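Local atomic coordinates of amorpha-4,11-diene synthase (Artemisia annua, PDB entry 4GAX), a protein that probably cyclises farnesyl diphosphate to sesquiterpene products with release of diphosphate, as a plant terpene synthase, here in an engineered form. Residues H106-Y111 against Y132-D137; R119-F124 against N140-E145; S476-Y481 against E490-L495. All blocks are in the same frame, centred on the assembly; numbering follows the deposited sequence.

Overall arrangement
All three contacts lie towards the outside of a strand-free, helical chain, their centres 25 to 29 Å from its centre, and each is partly buried. Contacts 1 and 2 belong together: their segments alternate along the N-terminal domain, their centres are 14 Å apart, and V134 of contact 1 packs on W123 and F124 of contact 2. Both join a helix to the long loop after helix 120-129, yet contact 1 is aromatic stacking, whereas contact 2 is a small polar meeting with a water. Contact 3, about 22 Å from either by nearest atoms, joins two successive helices of the metal-binding domain by aliphatic and aromatic packing, and buries the largest surface.

Contact 1: H106-Y111 against Y132-D137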
loop_
_atom_site.group_PDB
_atom_site.type_symbol
_atom_site.label_atom_id
_atom_site.label_comp_id
_atom_site.label_asym_id
_atom_site.label_seq_id
_atom_site.Cartn_x
_atom_site.Cartn_y
_atom_site.Cartn_z
ATOM N N HIS A 106 24.758 7.331 3.938
ATOM C CA HIS A 106 25.868 8.045 4.557
ATOM C C HIS A 106 25.561 8.360 6.021
ATOM O O HIS A 106 26.449 8.301 6.884
ATOM C CB HIS A 106 26.153 9.329 3.790
ATOM C CG HIS A 106 27.338 10.078 4.306
ATOM N ND1 HIS A 106 27.217 11.194 5.110
ATOM C CD2 HIS A 106 28.659 9.866 4.146
ATOM C CE1 HIS A 106 28.421 11.639 5.414
ATOM N NE2 HIS A 106 29.317 10.857 4.844
ATOM N N ILE A 107 24.307 8.700 6.297
ATOM C CA ILE A 107 23.867 8.932 7.680
ATOM C C ILE A 107 24.009 7.649 8.494
ATOM O O ILE A 107 24.519 7.662 9.627
ATOM C CB ILE A 107 22.396 9.403 7.744
ATOM C CG1 ILE A 107 22.245 10.776 7.086
ATOM C CG2 ILE A 107 21.923 9.513 9.205
ATOM C CD1 ILE A 107 23.142 11.830 7.700
ATOM N N TYR A 108 23.565 6.537 7.913
ATOM C CA TYR A 108 23.665 5.255 8.591
ATOM C C TYR A 108 25.127 4.879 8.834
ATOM O O TYR A 108 25.489 4.446 9.935
ATOM C CB TYR A 108 22.903 4.145 7.841
ATOM C CG TYR A 108 22.821 2.868 8.654
ATOM C CD1 TYR A 108 22.107 2.832 9.843
ATOM C CD2 TYR A 108 23.492 1.715 8.257
ATOM C CE1 TYR A 108 22.045 1.676 10.612
ATOM C CE2 TYR A 108 23.427 0.550 9.013
ATOM C CZ TYR A 108 22.704 0.538 10.189
ATOM O OH TYR A 108 22.633 -0.610 10.948
ATOM N N GLU A 109 25.975 5.060 7.826
ATOM C CA GLU A 109 27.390 4.740 7.999
ATOM C C GLU A 109 28.104 5.644 9.011
ATOM O O GLU A 109 29.023 5.204 9.704
ATOM C CB GLU A 109 28.127 4.807 6.658
ATOM C CG GLU A 109 27.671 3.766 5.642
ATOM C CD GLU A 109 28.194 4.056 4.230
ATOM O OE1 GLU A 109 28.854 5.105 4.042
ATOM O OE2 GLU A 109 27.947 3.238 3.310
ATOM N N THR A 110 27.697 6.904 9.091
ATOM C CA THR A 110 28.416 7.865 9.920
ATOM C C THR A 110 28.093 7.698 11.396
ATOM O O THR A 110 28.989 7.713 12.237
ATOM C CB THR A 110 28.107 9.319 9.502
ATOM O OG1 THR A 110 28.383 9.484 8.104
ATOM C CG2 THR A 110 28.943 10.307 10.319
ATOM N N TYR A 111 26.815 7.521 11.713
ATOM C CA TYR A 111 26.400 7.527 13.106
ATOM C C TYR A 111 26.021 6.133 13.587
ATOM O O TYR A 111 25.875 5.908 14.794
ATOM C CB TYR A 111 25.239 8.517 13.305
ATOM C CG TYR A 111 25.582 9.923 12.855
ATOM C CD1 TYR A 111 26.266 10.794 13.699
ATOM C CD2 TYR A 111 25.238 10.375 11.585
ATOM C CE1 TYR A 111 26.591 12.086 13.291
ATOM C CE2 TYR A 111 25.558 11.666 11.167
ATOM C CZ TYR A 111 26.236 12.515 12.027
ATOM O OH TYR A 111 26.560 13.795 11.624
ATOM N N TYR A 132 16.802 0.135 7.567
ATOM C CA TYR A 132 17.862 -0.058 8.568
ATOM C C TYR A 132 17.234 -0.319 9.935
ATOM O O TYR A 132 16.561 0.554 10.483
ATOM C CB TYR A 132 18.774 1.170 8.677
ATOM C CG TYR A 132 19.499 1.536 7.407
ATOM C CD1 TYR A 132 19.271 2.757 6.779
ATOM C CD2 TYR A 132 20.429 0.668 6.839
ATOM C CE1 TYR A 132 19.942 3.101 5.598
ATOM C CE2 TYR A 132 21.097 1.002 5.666
ATOM C CZ TYR A 132 20.853 2.217 5.053
ATOM O OH TYR A 132 21.528 2.552 3.895
ATOM N N PHE A 133 17.462 -1.511 10.482
ATOM C CA PHE A 133 16.845 -1.924 11.747
ATOM C C PHE A 133 17.590 -1.282 12.927
ATOM O O PHE A 133 18.159 -1.961 13.791
ATOM C CB PHE A 133 16.854 -3.454 11.855
ATOM C CG PHE A 133 15.836 -4.023 12.821
ATOM C CD1 PHE A 133 15.458 -5.362 12.725
ATOM C CD2 PHE A 133 15.268 -3.242 13.824
ATOM C CE1 PHE A 133 14.537 -5.911 13.609
ATOM C CE2 PHE A 133 14.350 -3.789 14.715
ATOM C CZ PHE A 133 13.986 -5.122 14.607
ATOM N N VAL A 134 17.570 0.042 12.940
ATOM C CA VAL A 134 18.108 0.848 14.023
ATOM C C VAL A 134 17.365 0.515 15.322
ATOM O O VAL A 134 16.185 0.188 15.284
ATOM C CB VAL A 134 17.901 2.326 13.634
ATOM C CG1 VAL A 134 17.414 3.151 14.799
ATOM C CG2 VAL A 134 19.166 2.882 12.962
ATOM N N THR A 135 18.038 0.580 16.473
ATOM C CA THR A 135 17.378 0.184 17.719
ATOM C C THR A 135 16.675 1.349 18.453
ATOM O O THR A 135 16.806 2.515 18.076
ATOM C CB THR A 135 18.364 -0.486 18.669
ATOM O OG1 THR A 135 17.664 -1.373 19.551
ATOM C CG2 THR A 135 19.043 0.551 19.469
ATOM N N CYS A 136 15.948 1.026 19.517
ATOM C CA CYS A 136 15.272 2.050 20.314
ATOM C C CYS A 136 16.143 2.798 21.315
ATOM O O CYS A 136 15.643 3.697 21.998
ATOM C CB CYS A 136 14.113 1.420 21.078
ATOM S SG CYS A 136 12.723 1.133 20.030
ATOM N N ASP A 137 17.420 2.427 21.426
ATOM C CA ASP A 137 18.322 3.051 22.408
ATOM C C ASP A 137 18.331 4.569 22.306
ATOM O O ASP A 137 18.496 5.256 23.304
ATOM C CB ASP A 137 19.759 2.555 22.240
ATOM C CG ASP A 137 19.923 1.089 22.613
ATOM O OD1 ASP A 137 18.975 0.505 23.187
ATOM O OD2 ASP A 137 21.008 0.527 22.336
#
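Y108 and Y132 carry this contact as an offset (parallel-displaced) stack: the ring centroids are 4.1 Å apart and the planes differ by 9°. The overlap reaches beyond the rings. Y108 CB lies 3.9 Å from the Y132 centroid, 12° off the ring normal, and Y132 CB sits in turn over the Y108 face, so that two CH-pi contacts flank the stack. Because each ring covers the stem of the other, the hydroxyls leave in different directions and Y108 OH is 7.8 Å from Y132 OH. With CG anti to the backbone N (chi1 -171°), the Y108 ring extends from helix 97-111 across to the loop.

The aliphatic part is smaller. V134 CG2 meets Y108 CE1 at 3.9 Å, at the ring edge and near its plane, so the loop touches Y108 both on a face and on its rim. An inverse gamma turn centred on F133, closed by V134 N to Y132 O at 2.7 Å, brings these two residues to Y108, while F133 turns away to L512 and I513 of helix 489-513.

A serine in place of Y108 would probably leave one face of Y132 without its stacking partner and V134 CG2 without its aromatic edge. The contact between the segments is thus made by dispersion and CH-pi forces, so the tyrosine pair probably depends on shape and ring overlap rather than on charge.

Contact 2: R119-F124 against N140-E145; sequences RSSLWF and NNHKDE
H142 points its imidazole at S120 and S121, on the first turn of helix 120-129, within the all-helical N-terminal domain of the terpene synthase fold. The contact joins the start of that helix to the long loop that follows it, and is small, 89 Å² in all.

The direct meetings are van der Waals approaches of two hydroxyls to the ring, with no direct hydrogen bond between the segments. S120 OG stands 3.1 Å from H142 CE1, at the edge of the imidazole and in its plane, a close carbon-to-oxygen approach. The hydroxyl gets there by lying between the backbone N and the carbonyl carbon (chi1 52°). S121 OG comes obliquely to the same end of the ring, 3.6 Å from H142 NE2, too far for a direct bond.

The charged and ring partners lie outside the two segments. R119, at the N-cap position, sends its guanidinium to E158 and E162. F139 packs edge-to-face with the H142 ring and also touches S121, which is likely to limit the rotation of the imidazole, while backbone hydrogen bonding ties H142 to K150.

Solvent completes the link between serine and histidine, bridging the gap that the two side chains do not close themselves. One water lies in the imidazole plane at the ring edge, 2.6 Å from S121 OG in a firm hydrogen bond and 3.4 Å from H142 NE2 in a weak one.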
loop_
_atom_site.group_PDB
_atom_site.type_symbol
_atom_site.label_atom_id
_atom_site.label_comp_id
_atom_site.label_asym_id
_atom_site.label_seq_id
_atom_site.Cartn_x
_atom_site.Cartn_y
_atom_site.Cartn_z
ATOM N N ARG A 119 16.238 15.960 16.195
ATOM C CA ARG A 119 15.567 15.092 15.229
ATOM C C ARG A 119 15.900 13.624 15.458
ATOM O O ARG A 119 16.003 12.848 14.502
ATOM C CB ARG A 119 15.926 15.506 13.788
ATOM C CG ARG A 119 16.075 17.014 13.600
ATOM C CD ARG A 119 15.245 17.555 12.476
ATOM N NE ARG A 119 13.867 17.755 12.882
ATOM C CZ ARG A 119 13.203 18.899 12.756
ATOM N NH1 ARG A 119 13.789 19.970 12.234
ATOM N NH2 ARG A 119 11.944 18.964 13.157
ATOM N N SER A 120 16.056 13.231 16.718
ATOM C CA SER A 120 16.321 11.828 17.001
ATOM C C SER A 120 15.121 10.949 16.623
ATOM O O SER A 120 15.297 9.876 16.040
ATOM C CB SER A 120 16.809 11.610 18.456
ATOM O OG SER A 120 15.945 12.209 19.397
ATOM N N SER A 121 13.900 11.405 16.919
ATOM C CA SER A 121 12.707 10.647 16.531
ATOM C C SER A 121 12.581 10.531 15.004
ATOM O O SER A 121 12.152 9.495 14.459
ATOM C CB SER A 121 11.453 11.313 17.102
ATOM O OG SER A 121 11.464 11.251 18.520
ATOM N N LEU A 122 12.933 11.606 14.309
ATOM C CA LEU A 122 12.867 11.607 12.846
ATOM C C LEU A 122 13.940 10.683 12.281
ATOM O O LEU A 122 13.698 9.921 11.342
ATOM C CB LEU A 122 13.045 13.035 12.302
ATOM C CG LEU A 122 13.112 13.144 10.779
ATOM C CD1 LEU A 122 11.813 12.593 10.167
ATOM C CD2 LEU A 122 13.368 14.566 10.332
ATOM N N TRP A 123 15.127 10.728 12.871
ATOM C CA TRP A 123 16.207 9.867 12.415
ATOM C C TRP A 123 15.769 8.412 12.492
ATOM O O TRP A 123 15.951 7.652 11.542
ATOM C CB TRP A 123 17.462 10.090 13.260
ATOM C CG TRP A 123 18.488 8.988 13.132
ATOM C CD1 TRP A 123 19.430 8.856 12.154
ATOM C CD2 TRP A 123 18.674 7.874 14.025
ATOM N NE1 TRP A 123 20.198 7.726 12.380
ATOM C CE2 TRP A 123 19.746 7.104 13.520
ATOM C CE3 TRP A 123 18.034 7.450 15.199
ATOM C CZ2 TRP A 123 20.205 5.947 14.150
ATOM C CZ3 TRP A 123 18.479 6.298 15.825
ATOM C CH2 TRP A 123 19.560 5.560 15.303
ATOM N N PHE A 124 15.159 8.045 13.618
ATOM C CA PHE A 124 14.769 6.664 13.868
ATOM C C PHE A 124 13.800 6.186 12.789
ATOM O O PHE A 124 13.972 5.107 12.211
ATOM C CB PHE A 124 14.135 6.564 15.264
ATOM C CG PHE A 124 13.540 5.226 15.582
ATOM C CD1 PHE A 124 14.326 4.202 16.077
ATOM C CD2 PHE A 124 12.178 5.006 15.419
ATOM C CE1 PHE A 124 13.766 2.952 16.395
ATOM C CE2 PHE A 124 11.607 3.787 15.742
ATOM C CZ PHE A 124 12.408 2.747 16.227
ATOM N N ASN A 140 16.235 6.514 24.864
ATOM C CA ASN A 140 16.434 6.424 26.301
ATOM C C ASN A 140 16.515 7.775 27.001
ATOM O O ASN A 140 16.006 7.928 28.110
ATOM C CB ASN A 140 17.631 5.529 26.630
ATOM C CG ASN A 140 17.310 4.060 26.435
ATOM O OD1 ASN A 140 16.165 3.644 26.610
ATOM N ND2 ASN A 140 18.314 3.269 26.067
ATOM N N ASN A 141 17.113 8.770 26.350
ATOM C CA ASN A 141 17.172 10.095 26.971
ATOM C C ASN A 141 15.986 11.013 26.662
ATOM O O ASN A 141 16.035 12.223 26.897
ATOM C CB ASN A 141 18.523 10.765 26.720
ATOM C CG ASN A 141 19.665 10.005 27.375
ATOM O OD1 ASN A 141 19.627 9.696 28.575
ATOM N ND2 ASN A 141 20.678 9.674 26.583
ATOM N N HIS A 142 14.913 10.430 26.134
ATOM C CA HIS A 142 13.622 11.127 26.115
ATOM C C HIS A 142 12.969 11.008 27.495
ATOM O O HIS A 142 12.006 11.711 27.804
ATOM C CB HIS A 142 12.701 10.542 25.047
ATOM C CG HIS A 142 13.002 11.037 23.672
ATOM N ND1 HIS A 142 14.205 10.798 23.044
ATOM C CD2 HIS A 142 12.268 11.783 22.812
ATOM C CE1 HIS A 142 14.194 11.367 21.849
ATOM N NE2 HIS A 142 13.030 11.972 21.687
ATOM N N LYS A 143 13.519 10.128 28.335
ATOM C CA LYS A 143 12.964 9.912 29.673
ATOM C C LYS A 143 13.881 10.423 30.773
ATOM O O LYS A 143 15.108 10.439 30.620
ATOM C CB LYS A 143 12.683 8.426 29.896
ATOM C CG LYS A 143 11.834 7.816 28.799
ATOM C CD LYS A 143 10.560 7.203 29.342
ATOM C CE LYS A 143 10.682 5.693 29.454
ATOM N NZ LYS A 143 9.344 5.037 29.460
ATOM N N ASP A 144 13.258 10.821 31.882
ATOM C CA ASP A 144 13.937 11.179 33.125
ATOM C C ASP A 144 14.856 10.105 33.671
ATOM O O ASP A 144 14.881 8.980 33.179
ATOM C CB ASP A 144 12.887 11.386 34.214
ATOM C CG ASP A 144 12.437 12.801 34.314
ATOM O OD1 ASP A 144 13.080 13.665 33.676
ATOM O OD2 ASP A 144 11.455 13.053 35.041
ATOM N N GLU A 145 15.577 10.460 34.733
ATOM C CA GLU A 145 16.263 9.476 35.563
ATOM C C GLU A 145 15.213 8.553 36.203
ATOM O O GLU A 145 15.477 7.382 36.481
ATOM C CB GLU A 145 17.071 10.193 36.649
ATOM C CG GLU A 145 18.022 9.303 37.438
ATOM C CD GLU A 145 18.474 9.945 38.748
ATOM O OE1 GLU A 145 18.812 11.151 38.745
ATOM O OE2 GLU A 145 18.485 9.243 39.785
HETATM O O HOH W 1 10.940 13.604 19.542
#

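Contact 3: S476-Y481 against E490-L495; sequences SSVESY and EYAKNL
This is apolar helix-to-helix packing in the metal-binding domain, with V478 and Y481 of helix 478-485 set against A492, K493 and L495 of the next helix, 489-513. The backbones come near at V478 and A492, whose CA atoms are 6.5 Å apart; the small methyl of A492 permits this approach.

Y481 makes the larger share. With CG anti to the backbone N (chi1 -169°), its ring reaches across the gap, and L495 CD1 abuts its edge near the ring plane, 3.5 Å from CE1 and equally far from OH. The two side chains meet at about a right angle. Nearer the stem of the ring, Y481 CD1 lies 4.0 Å from A492 CB.

V478 fills the other end more loosely: its CG1 is 4.4 Å from A492 CB and 4.1 Å from K493 CD. The CB of K493 points away, but bends at chi2 (-80°) and chi3 (-121°) bring its CD back to the side of V478 CG1.

V478 and Y481 also touch L496, and V487, in the short connection between the helices, touches Y481 and A492. At the start of helix 478-485, the S477 hydroxyl binds the backbone carbonyl of D461, at the end of helix 447-461, whose sequence there resembles the second metal-binding motif of terpene synthases. This single bond links the start of helix 478-485 to the end of a probable metal-site helix, just after an unmodelled part of the chain.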
loop_
_atom_site.group_PDB
_atom_site.type_symbol
_atom_site.label_atom_id
_atom_site.label_comp_id
_atom_site.label_asym_id
_atom_site.label_seq_id
_atom_site.Cartn_x
_atom_site.Cartn_y
_atom_site.Cartn_z
ATOM N N SER A 476 -20.345 -11.659 11.653
ATOM C CA SER A 476 -20.148 -13.118 11.727
ATOM C C SER A 476 -18.808 -13.588 12.297
ATOM O O SER A 476 -18.343 -14.689 11.985
ATOM C CB SER A 476 -20.330 -13.718 10.327
ATOM O OG SER A 476 -19.504 -14.856 10.144
ATOM N N SER A 477 -18.220 -12.774 13.162
ATOM C CA SER A 477 -16.807 -12.868 13.465
ATOM C C SER A 477 -16.590 -12.280 14.836
ATOM O O SER A 477 -16.037 -12.916 15.736
ATOM C CB SER A 477 -16.070 -11.990 12.469
ATOM O OG SER A 477 -16.725 -10.736 12.375
ATOM N N VAL A 478 -17.008 -11.025 14.959
ATOM C CA VAL A 478 -17.060 -10.351 16.237
ATOM C C VAL A 478 -18.085 -11.089 17.084
ATOM O O VAL A 478 -17.832 -11.412 18.239
ATOM C CB VAL A 478 -17.505 -8.902 16.057
ATOM C CG1 VAL A 478 -17.262 -8.116 17.334
ATOM C CG2 VAL A 478 -16.748 -8.276 14.888
ATOM N N GLU A 479 -19.243 -11.365 16.493
ATOM C CA GLU A 479 -20.288 -12.128 17.166
ATOM C C GLU A 479 -19.832 -13.567 17.449
ATOM O O GLU A 479 -20.179 -14.148 18.482
ATOM C CB GLU A 479 -21.584 -12.097 16.344
ATOM C CG GLU A 479 -22.207 -13.454 16.072
ATOM C CD GLU A 479 -21.952 -13.945 14.656
ATOM O OE1 GLU A 479 -21.016 -14.753 14.459
ATOM O OE2 GLU A 479 -22.692 -13.522 13.742
ATOM N N SER A 480 -19.036 -14.127 16.540
ATOM C CA SER A 480 -18.503 -15.477 16.716
ATOM C C SER A 480 -17.373 -15.509 17.732
ATOM O O SER A 480 -17.189 -16.510 18.428
ATOM C CB SER A 480 -18.018 -16.058 15.389
ATOM O OG SER A 480 -17.245 -17.225 15.613
ATOM N N TYR A 481 -16.604 -14.423 17.803
ATOM C CA TYR A 481 -15.582 -14.286 18.835
ATOM C C TYR A 481 -16.265 -14.235 20.196
ATOM O O TYR A 481 -15.811 -14.858 21.154
ATOM C CB TYR A 481 -14.741 -13.022 18.627
ATOM C CG TYR A 481 -13.517 -12.973 19.515
ATOM C CD1 TYR A 481 -13.591 -12.463 20.808
ATOM C CD2 TYR A 481 -12.285 -13.445 19.066
ATOM C CE1 TYR A 481 -12.474 -12.423 21.628
ATOM C CE2 TYR A 481 -11.158 -13.407 19.880
ATOM C CZ TYR A 481 -11.260 -12.895 21.162
ATOM O OH TYR A 481 -10.151 -12.853 21.986
ATOM N N GLU A 490 -18.171 -5.099 23.644
ATOM C CA GLU A 490 -17.139 -4.098 23.922
ATOM C C GLU A 490 -15.764 -4.734 24.129
ATOM O O GLU A 490 -14.762 -4.255 23.596
ATOM C CB GLU A 490 -17.502 -3.232 25.127
ATOM C CG GLU A 490 -16.495 -2.106 25.368
ATOM C CD GLU A 490 -16.945 -1.133 26.445
ATOM O OE1 GLU A 490 -16.307 -0.061 26.576
ATOM O OE2 GLU A 490 -17.931 -1.443 27.158
ATOM N N TYR A 491 -15.730 -5.826 24.889
ATOM C CA TYR A 491 -14.483 -6.519 25.202
ATOM C C TYR A 491 -13.975 -7.224 23.950
ATOM O O TYR A 491 -12.791 -7.170 23.640
ATOM C CB TYR A 491 -14.728 -7.526 26.330
ATOM C CG TYR A 491 -13.491 -8.155 26.948
ATOM C CD1 TYR A 491 -12.228 -7.584 26.800
ATOM C CD2 TYR A 491 -13.597 -9.328 27.691
ATOM C CE1 TYR A 491 -11.100 -8.178 27.375
ATOM C CE2 TYR A 491 -12.484 -9.925 28.268
ATOM C CZ TYR A 491 -11.240 -9.348 28.110
ATOM O OH TYR A 491 -10.137 -9.951 28.689
ATOM N N ALA A 492 -14.880 -7.872 23.222
ATOM C CA ALA A 492 -14.525 -8.519 21.963
ATOM C C ALA A 492 -13.849 -7.550 21.001
ATOM O O ALA A 492 -12.797 -7.862 20.420
ATOM C CB ALA A 492 -15.761 -9.150 21.315
ATOM N N LYS A 493 -14.434 -6.366 20.845
ATOM C CA LYS A 493 -13.871 -5.370 19.931
ATOM C C LYS A 493 -12.468 -4.966 20.355
ATOM O O LYS A 493 -11.570 -4.846 19.520
ATOM C CB LYS A 493 -14.766 -4.129 19.846
ATOM C CG LYS A 493 -16.060 -4.317 19.056
ATOM C CD LYS A 493 -15.835 -4.229 17.550
ATOM C CE LYS A 493 -16.676 -3.114 16.933
ATOM N NZ LYS A 493 -16.700 -3.179 15.440
ATOM N N ASN A 494 -12.273 -4.754 21.652
ATOM C CA ASN A 494 -10.936 -4.433 22.154
ATOM C C ASN A 494 -9.907 -5.541 21.904
ATOM O O ASN A 494 -8.760 -5.270 21.517
ATOM C CB ASN A 494 -10.991 -4.081 23.639
ATOM C CG ASN A 494 -11.362 -2.630 23.870
ATOM O OD1 ASN A 494 -10.495 -1.750 23.866
ATOM N ND2 ASN A 494 -12.658 -2.368 24.056
ATOM N N LEU A 495 -10.328 -6.785 22.118
ATOM C CA LEU A 495 -9.462 -7.932 21.890
ATOM C C LEU A 495 -9.095 -8.053 20.422
ATOM O O LEU A 495 -7.918 -8.235 20.082
ATOM C CB LEU A 495 -10.150 -9.205 22.362
ATOM C CG LEU A 495 -10.324 -9.278 23.879
ATOM C CD1 LEU A 495 -11.215 -10.449 24.278
ATOM C CD2 LEU A 495 -8.984 -9.365 24.584
#